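Local coordinates for FAD:protein FMN transferase (Vibrio cholerae, PDB 6NXI) that probably transfers the FMN moiety of FAD to a threonine hydroxyl of a target flavoprotein, releasing AMP, with magnesium or manganese as cofactor, at residues Gly100-Leu105 / Ala125-Thr130; Gly194-Ile199 / Ile214-Asp219. All coordinates share one frame; numbering follows the deposited sequence.

Contact 1 (Gly100-Leu105 / Ala125-Thr130). With FAD (flavin-adenine dinucleotide), chain B.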
loop_
_atom_site.group_PDB
_atom_site.type_symbol
_atom_site.label_atom_id
_atom_site.label_comp_id
_atom_site.label_asym_id
_atom_site.label_seq_id
_atom_site.Cartn_x
_atom_site.Cartn_y
_atom_site.Cartn_z
ATOM N N GLY A 100 -13.403 3.849 -3.659
ATOM C CA GLY A 100 -13.319 3.668 -5.112
ATOM C C GLY A 100 -14.001 4.774 -5.920
ATOM O O GLY A 100 -13.373 5.353 -6.808
ATOM N N PRO A 101 -15.303 5.039 -5.734
ATOM C CA PRO A 101 -16.010 6.047 -6.531
ATOM C C PRO A 101 -15.337 7.417 -6.461
ATOM O O PRO A 101 -15.407 8.119 -7.476
ATOM C CB PRO A 101 -17.448 6.022 -5.938
ATOM C CG PRO A 101 -17.568 4.618 -5.349
ATOM C CD PRO A 101 -16.191 4.396 -4.761
ATOM N N LEU A 102 -14.740 7.771 -5.316
ATOM C CA LEU A 102 -14.080 9.091 -5.113
ATOM C C LEU A 102 -12.699 9.085 -5.751
ATOM O O LEU A 102 -12.342 10.040 -6.440
ATOM C CB LEU A 102 -14.021 9.372 -3.613
ATOM C CG LEU A 102 -15.388 9.466 -2.919
ATOM C CD1 LEU A 102 -15.251 9.284 -1.439
ATOM C CD2 LEU A 102 -16.026 10.807 -3.206
ATOM N N VAL A 103 -11.955 8.003 -5.591
ATOM C CA VAL A 103 -10.638 7.882 -6.280
ATOM C C VAL A 103 -10.863 8.060 -7.792
ATOM O O VAL A 103 -10.128 8.766 -8.481
ATOM C CB VAL A 103 -10.017 6.519 -5.966
ATOM C CG1 VAL A 103 -8.806 6.226 -6.829
ATOM C CG2 VAL A 103 -9.690 6.393 -4.476
ATOM N N ASN A 104 -11.900 7.413 -8.308
ATOM C CA ASN A 104 -12.219 7.435 -9.741
ATOM C C ASN A 104 -12.660 8.852 -10.114
ATOM O O ASN A 104 -12.152 9.367 -11.115
ATOM C CB ASN A 104 -13.273 6.402 -10.085
ATOM C CG ASN A 104 -12.794 4.971 -9.895
ATOM O OD1 ASN A 104 -11.639 4.733 -9.580
ATOM N ND2 ASN A 104 -13.737 4.036 -9.957
ATOM N N LEU A 105 -13.519 9.481 -9.313
ATOM C CA LEU A 105 -13.986 10.872 -9.593
ATOM C C LEU A 105 -12.796 11.821 -9.775
ATOM O O LEU A 105 -12.837 12.692 -10.673
ATOM C CB LEU A 105 -14.910 11.319 -8.468
ATOM C CG LEU A 105 -15.482 12.728 -8.619
ATOM C CD1 LEU A 105 -16.503 12.801 -9.749
ATOM C CD2 LEU A 105 -16.093 13.201 -7.320
ATOM N N ALA A 125 -22.912 12.911 -4.657
ATOM C CA ALA A 125 -23.455 11.652 -5.223
ATOM C C ALA A 125 -22.445 10.509 -5.047
ATOM O O ALA A 125 -22.829 9.373 -4.753
ATOM C CB ALA A 125 -23.807 11.836 -6.669
ATOM N N ARG A 126 -21.151 10.792 -5.210
ATOM C CA ARG A 126 -20.145 9.713 -5.078
ATOM C C ARG A 126 -19.912 9.379 -3.614
ATOM O O ARG A 126 -19.701 8.199 -3.319
ATOM C CB ARG A 126 -18.824 10.138 -5.726
ATOM C CG ARG A 126 -18.941 10.339 -7.228
ATOM C CD ARG A 126 -18.699 9.106 -8.045
ATOM N NE ARG A 126 -18.777 9.477 -9.459
ATOM C CZ ARG A 126 -17.860 9.188 -10.399
ATOM N NH1 ARG A 126 -16.758 8.511 -10.102
ATOM N NH2 ARG A 126 -18.094 9.531 -11.651
ATOM N N ARG A 127 -19.889 10.376 -2.739
ATOM C CA ARG A 127 -19.780 10.161 -1.275
ATOM C C ARG A 127 -20.940 9.314 -0.782
ATOM O O ARG A 127 -20.698 8.463 0.085
ATOM C CB ARG A 127 -19.745 11.478 -0.508
ATOM C CG ARG A 127 -18.475 12.268 -0.731
ATOM C CD ARG A 127 -18.564 13.637 -0.152
ATOM N NE ARG A 127 -18.356 13.627 1.272
ATOM C CZ ARG A 127 -18.658 14.661 2.048
ATOM N NH1 ARG A 127 -19.243 15.744 1.551
ATOM N NH2 ARG A 127 -18.385 14.599 3.330
ATOM N N ALA A 128 -22.119 9.441 -1.386
ATOM C CA ALA A 128 -23.314 8.713 -0.911
ATOM C C ALA A 128 -23.155 7.213 -1.171
ATOM O O ALA A 128 -23.923 6.459 -0.557
ATOM C CB ALA A 128 -24.553 9.245 -1.565
ATOM N N ILE A 129 -22.286 6.805 -2.102
ATOM C CA ILE A 129 -22.093 5.371 -2.456
ATOM C C ILE A 129 -20.729 4.893 -1.946
ATOM O O ILE A 129 -20.239 3.937 -2.497
ATOM C CB ILE A 129 -22.279 5.139 -3.966
ATOM C CG1 ILE A 129 -21.302 5.976 -4.805
ATOM C CG2 ILE A 129 -23.716 5.393 -4.366
ATOM C CD1 ILE A 129 -21.182 5.565 -6.254
ATOM N N THR A 130 -20.171 5.529 -0.921
ATOM C CA THR A 130 -18.933 5.093 -0.235
ATOM C C THR A 130 -19.231 4.851 1.246
ATOM O O THR A 130 -20.196 5.399 1.798
ATOM C CB THR A 130 -17.807 6.115 -0.421
ATOM O OG1 THR A 130 -18.175 7.223 0.395
ATOM C CG2 THR A 130 -17.639 6.495 -1.866
HETATM P PA FAD B . -0.950 4.186 -1.403
HETATM O O1A FAD B . -0.546 5.475 -0.781
HETATM O O2A FAD B . -0.441 2.914 -0.852
HETATM O O5B FAD B . -2.543 4.092 -1.476
HETATM C C5B FAD B . -3.173 5.096 -2.316
HETATM C C4B FAD B . -4.192 4.473 -3.238
HETATM O O4B FAD B . -5.258 3.818 -2.509
HETATM C C3B FAD B . -4.870 5.519 -4.122
HETATM O O3B FAD B . -4.167 5.637 -5.360
HETATM C C2B FAD B . -6.297 4.977 -4.269
HETATM O O2B FAD B . -6.368 3.999 -5.283
HETATM C C1B FAD B . -6.526 4.330 -2.910
HETATM N N9A FAD B . -7.003 5.197 -1.853
HETATM C C8A FAD B . -7.000 6.598 -1.797
HETATM N N7A FAD B . -7.387 7.036 -0.624
HETATM C C5A FAD B . -7.711 5.919 0.120
HETATM C C6A FAD B . -8.208 5.768 1.423
HETATM N N6A FAD B . -8.417 6.786 2.278
HETATM N N1A FAD B . -8.366 4.504 1.862
HETATM C C2A FAD B . -8.137 3.485 1.010
HETATM N N3A FAD B . -7.661 3.507 -0.241
HETATM C C4A FAD B . -7.476 4.780 -0.631
HETATM N N1 FAD B . -2.385 1.267 -12.028
HETATM C C2 FAD B . -2.541 1.365 -13.394
HETATM O O2 FAD B . -2.353 2.459 -13.970
HETATM N N3 FAD B . -2.867 0.290 -14.157
HETATM C C4 FAD B . -3.086 -0.951 -13.618
HETATM O O4 FAD B . -3.410 -1.893 -14.329
HETATM C C4X FAD B . -2.957 -1.092 -12.196
HETATM N N5 FAD B . -3.175 -2.269 -11.647
HETATM C C5X FAD B . -3.055 -2.378 -10.281
HETATM C C6 FAD B . -3.307 -3.622 -9.669
HETATM C C7 FAD B . -3.207 -3.821 -8.309
HETATM C C7M FAD B . -3.487 -5.186 -7.721
HETATM C C8 FAD B . -2.817 -2.728 -7.498
HETATM C C8M FAD B . -2.700 -2.866 -6.003
HETATM C C9 FAD B . -2.568 -1.486 -8.091
HETATM C C9A FAD B . -2.669 -1.285 -9.475
HETATM N N10 FAD B . -2.453 -0.049 -10.096
HETATM C C10 FAD B . -2.586 0.093 -11.467
HETATM C "C1'" FAD B . -1.984 1.106 -9.300
HETATM C "C2'" FAD B . -3.040 1.778 -8.499
HETATM O "O2'" FAD B . -4.026 2.353 -9.352
HETATM C "C3'" FAD B . -2.398 2.895 -7.658
HETATM O "O3'" FAD B . -1.823 3.906 -8.456
HETATM C "C4'" FAD B . -1.269 2.431 -6.757
HETATM O "O4'" FAD B . -1.607 1.171 -6.200
HETATM C "C5'" FAD B . -0.924 3.470 -5.708
HETATM O "O5'" FAD B . 0.005 2.867 -4.774
HETATM P P FAD B . 0.763 3.789 -3.736
HETATM O O1P FAD B . 1.292 4.995 -4.371
HETATM O O2P FAD B . 1.618 2.786 -2.995
HETATM O O3P FAD B . -0.508 4.256 -2.904
#
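R126 reaches from helix 120-127 onto the short helix 100-105 and packs as a knob into the hole formed by P101, L102, N104 and L105. The bend at chi2 (-89°) turns its chain toward the P101 carbonyl and L105: CD rests 3.9 Å from P101 CB, and L105 CD1 covers one face of the guanidinium, 3.9 Å from the plane and over its centre. At the edge of the same group NH1 donates to P101 O (3.0 Å, N-H...O 151°), lying in the carbonyl plane. P101 O also takes the helical bond from L105 N, so two donors grip it. Beside this, I129 sets CD1 against the P101 ring, 3.8 Å from CB, and T130 brings its methyl CG2 to 3.7 Å from L102 CD1, while L102 CD2 fills in against R126 CB.

The packing thins at R127, whose CB points away from helix 100-105; only CG touches, 3.8 Å from L102 CD2. R127 to T130 form a type I turn, in which T130 OG1 and T130 N both donate to R127 O from the same face of its carbonyl plane.

On the far side of helix 100-105, V103 borders the FAD ribose and adenine. R126 NH1 also forms a salt bridge with E111; carbonyl and carboxylate, sharing NH1, would limit rotation of the guanidinium and probably offset its charge where L105 covers it.

Contact 2 (Gly194-Ile199 / Ile214-Asp219)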
loop_
_atom_site.group_PDB
_atom_site.type_symbol
_atom_site.label_atom_id
_atom_site.label_comp_id
_atom_site.label_asym_id
_atom_site.label_seq_id
_atom_site.Cartn_x
_atom_site.Cartn_y
_atom_site.Cartn_z
ATOM N N GLY A 194 27.090 -8.935 2.861
ATOM C CA GLY A 194 26.905 -9.638 4.138
ATOM C C GLY A 194 26.367 -8.735 5.222
ATOM O O GLY A 194 26.518 -9.058 6.413
ATOM N N VAL A 195 25.759 -7.618 4.847
ATOM C CA VAL A 195 25.130 -6.737 5.862
ATOM C C VAL A 195 23.636 -6.651 5.579
ATOM O O VAL A 195 23.186 -6.860 4.452
ATOM C CB VAL A 195 25.778 -5.357 5.912
ATOM C CG1 VAL A 195 27.230 -5.442 6.316
ATOM C CG2 VAL A 195 25.595 -4.583 4.622
ATOM N N PRO A 196 22.824 -6.350 6.612
ATOM C CA PRO A 196 21.396 -6.224 6.410
ATOM C C PRO A 196 21.115 -5.212 5.295
ATOM O O PRO A 196 21.824 -4.207 5.170
ATOM C CB PRO A 196 20.883 -5.737 7.758
ATOM C CG PRO A 196 21.948 -6.233 8.750
ATOM C CD PRO A 196 23.246 -6.067 8.000
ATOM N N TRP A 197 20.074 -5.494 4.509
ATOM C CA TRP A 197 19.754 -4.712 3.286
ATOM C C TRP A 197 19.533 -3.253 3.674
ATOM O O TRP A 197 18.861 -3.024 4.708
ATOM C CB TRP A 197 18.475 -5.276 2.629
ATOM C CG TRP A 197 18.604 -6.688 2.127
ATOM C CD1 TRP A 197 18.325 -7.828 2.830
ATOM C CD2 TRP A 197 19.083 -7.115 0.852
ATOM N NE1 TRP A 197 18.658 -8.927 2.097
ATOM C CE2 TRP A 197 19.100 -8.534 0.870
ATOM C CE3 TRP A 197 19.486 -6.469 -0.315
ATOM C CZ2 TRP A 197 19.456 -9.284 -0.243
ATOM C CZ3 TRP A 197 19.856 -7.211 -1.423
ATOM C CH2 TRP A 197 19.852 -8.612 -1.379
ATOM N N ARG A 198 19.916 -2.336 2.795
ATOM C CA ARG A 198 19.927 -0.875 3.072
ATOM C C ARG A 198 18.799 -0.221 2.281
ATOM O O ARG A 198 18.647 -0.434 1.057
ATOM C CB ARG A 198 21.320 -0.300 2.748
ATOM C CG ARG A 198 22.417 -0.902 3.616
ATOM C CD ARG A 198 23.855 -0.586 3.224
ATOM N NE ARG A 198 24.211 0.714 3.805
ATOM C CZ ARG A 198 24.657 1.796 3.153
ATOM N NH1 ARG A 198 24.873 1.802 1.843
ATOM N NH2 ARG A 198 24.913 2.896 3.846
ATOM N N ILE A 199 17.899 0.507 2.970
ATOM C CA ILE A 199 16.864 1.254 2.220
ATOM C C ILE A 199 17.088 2.724 2.571
ATOM O O ILE A 199 17.685 3.029 3.593
ATOM C CB ILE A 199 15.435 0.771 2.560
ATOM C CG1 ILE A 199 15.103 1.178 3.985
ATOM C CG2 ILE A 199 15.289 -0.753 2.328
ATOM C CD1 ILE A 199 13.655 1.030 4.323
ATOM N N ILE A 214 19.855 6.441 5.133
ATOM C CA ILE A 214 19.938 4.982 4.859
ATOM C C ILE A 214 19.800 4.233 6.185
ATOM O O ILE A 214 20.643 4.478 7.078
ATOM C CB ILE A 214 21.240 4.635 4.126
ATOM C CG1 ILE A 214 21.276 5.318 2.762
ATOM C CG2 ILE A 214 21.370 3.101 4.037
ATOM C CD1 ILE A 214 22.607 5.217 2.036
ATOM N N ILE A 215 18.789 3.351 6.287
ATOM C CA ILE A 215 18.526 2.498 7.477
ATOM C C ILE A 215 18.564 1.019 7.076
ATOM O O ILE A 215 18.397 0.679 5.877
ATOM C CB ILE A 215 17.193 2.871 8.135
ATOM C CG1 ILE A 215 15.985 2.552 7.254
ATOM C CG2 ILE A 215 17.188 4.342 8.530
ATOM C CD1 ILE A 215 14.682 2.379 7.995
ATOM N N GLU A 216 18.676 0.165 8.093
ATOM C CA GLU A 216 18.698 -1.316 7.950
ATOM C C GLU A 216 17.531 -1.865 8.757
ATOM O O GLU A 216 17.653 -2.113 9.947
ATOM C CB GLU A 216 20.057 -1.811 8.452
ATOM C CG GLU A 216 21.206 -1.424 7.530
ATOM C CD GLU A 216 22.602 -1.727 8.049
ATOM O OE1 GLU A 216 22.711 -2.438 9.055
ATOM O OE2 GLU A 216 23.572 -1.241 7.450
ATOM N N PRO A 217 16.349 -2.044 8.162
ATOM C CA PRO A 217 15.197 -2.571 8.897
ATOM C C PRO A 217 15.315 -4.003 9.445
ATOM O O PRO A 217 14.529 -4.363 10.303
ATOM C CB PRO A 217 14.082 -2.562 7.857
ATOM C CG PRO A 217 14.507 -1.510 6.872
ATOM C CD PRO A 217 16.014 -1.600 6.800
ATOM N N GLY A 218 16.276 -4.782 8.952
ATOM C CA GLY A 218 16.386 -6.213 9.238
ATOM C C GLY A 218 15.267 -6.977 8.559
ATOM O O GLY A 218 14.940 -6.645 7.392
ATOM N N ASP A 219 14.736 -8.000 9.208
ATOM C CA ASP A 219 13.742 -8.914 8.595
ATOM C C ASP A 219 12.363 -8.297 8.809
ATOM O O ASP A 219 11.711 -8.548 9.841
ATOM C CB ASP A 219 13.845 -10.331 9.143
ATOM C CG ASP A 219 15.131 -11.052 8.803
ATOM O OD1 ASP A 219 15.983 -10.478 8.059
ATOM O OD2 ASP A 219 15.339 -12.160 9.395
HETATM O O HOH W 1 18.028 -4.472 6.772
HETATM O O HOH W 2 17.450 -7.097 6.004
#
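I199 and I215 form an antiparallel hydrogen-bonded pair, the point at which the two segments join as sheet. I199 N donates to I215 O (3.0 Å) and I215 N to I199 O (2.9 Å), each donor lying almost in line with the carbonyl it meets. I199 O additionally receives a CA-H...O contact from I214, and I215 O one from R198.

Past this pair the backbones stay close but are linked through water. Water 1 donates to W197 O at 2.7 Å and accepts from G218 N, replacing a direct backbone link. Water 2 lies within hydrogen-bonding distance of G218 O and probably donates to it; the bond from W197 N is weak.

The apolar contacts gather on the face carrying I199 and I215. I199 CG1 sits between its own backbone N and carbonyl carbon (chi1 69°), a torsion that carries the branch across the strand pair to 3.7 Å from I215 CG1, with CD1 reaching P217 CG.

The exposed flank mixes charged and apolar side chains: I214, R198 and E216. I214 lays CG2 over one face of the R198 guanidinium, 3.4 Å above the plane and offset toward its rim. R198 and E216 run side by side in the same direction, yet their flat ends are turned 78° apart and R198 NE stays 4.2 Å from E216 OE2, beyond a salt bridge; any attraction is probably modest. The other oxygen of E216, OE1, lies against the ring of P196.

The contact closes the base of the two-stranded hairpin of strands 199-203 and 211-215. I199 and P217 both rest on L187 of strand 184-188 and I222 of strand 220-225, neighbours in the eight-stranded sheet, while W197 packs on K22 and I24 of strand 17-24 and donates through NE1 to K188 O.

Contacts 1 and 2 lie on opposite sides of the chain's centre, about 26 Å apart at their nearest atoms, and share no helix or strand. Each is partly buried, with a packed side and a more exposed one. Contact 1 joins a short helix to helix 120-127 and the turn leading out of it, its single direct hydrogen bond running from an arginine to a backbone carbonyl; contact 2 depends on paired backbone bonds and bridging water. Arginine is used differently too: in contact 1 it is inserted among residues of helix 100-105, with a carboxylate partner, in contact 2 it lies on the exposed flank. Only contact 1 borders FAD; contact 2 fastens a hairpin to the large sheet, away from the annotated sites.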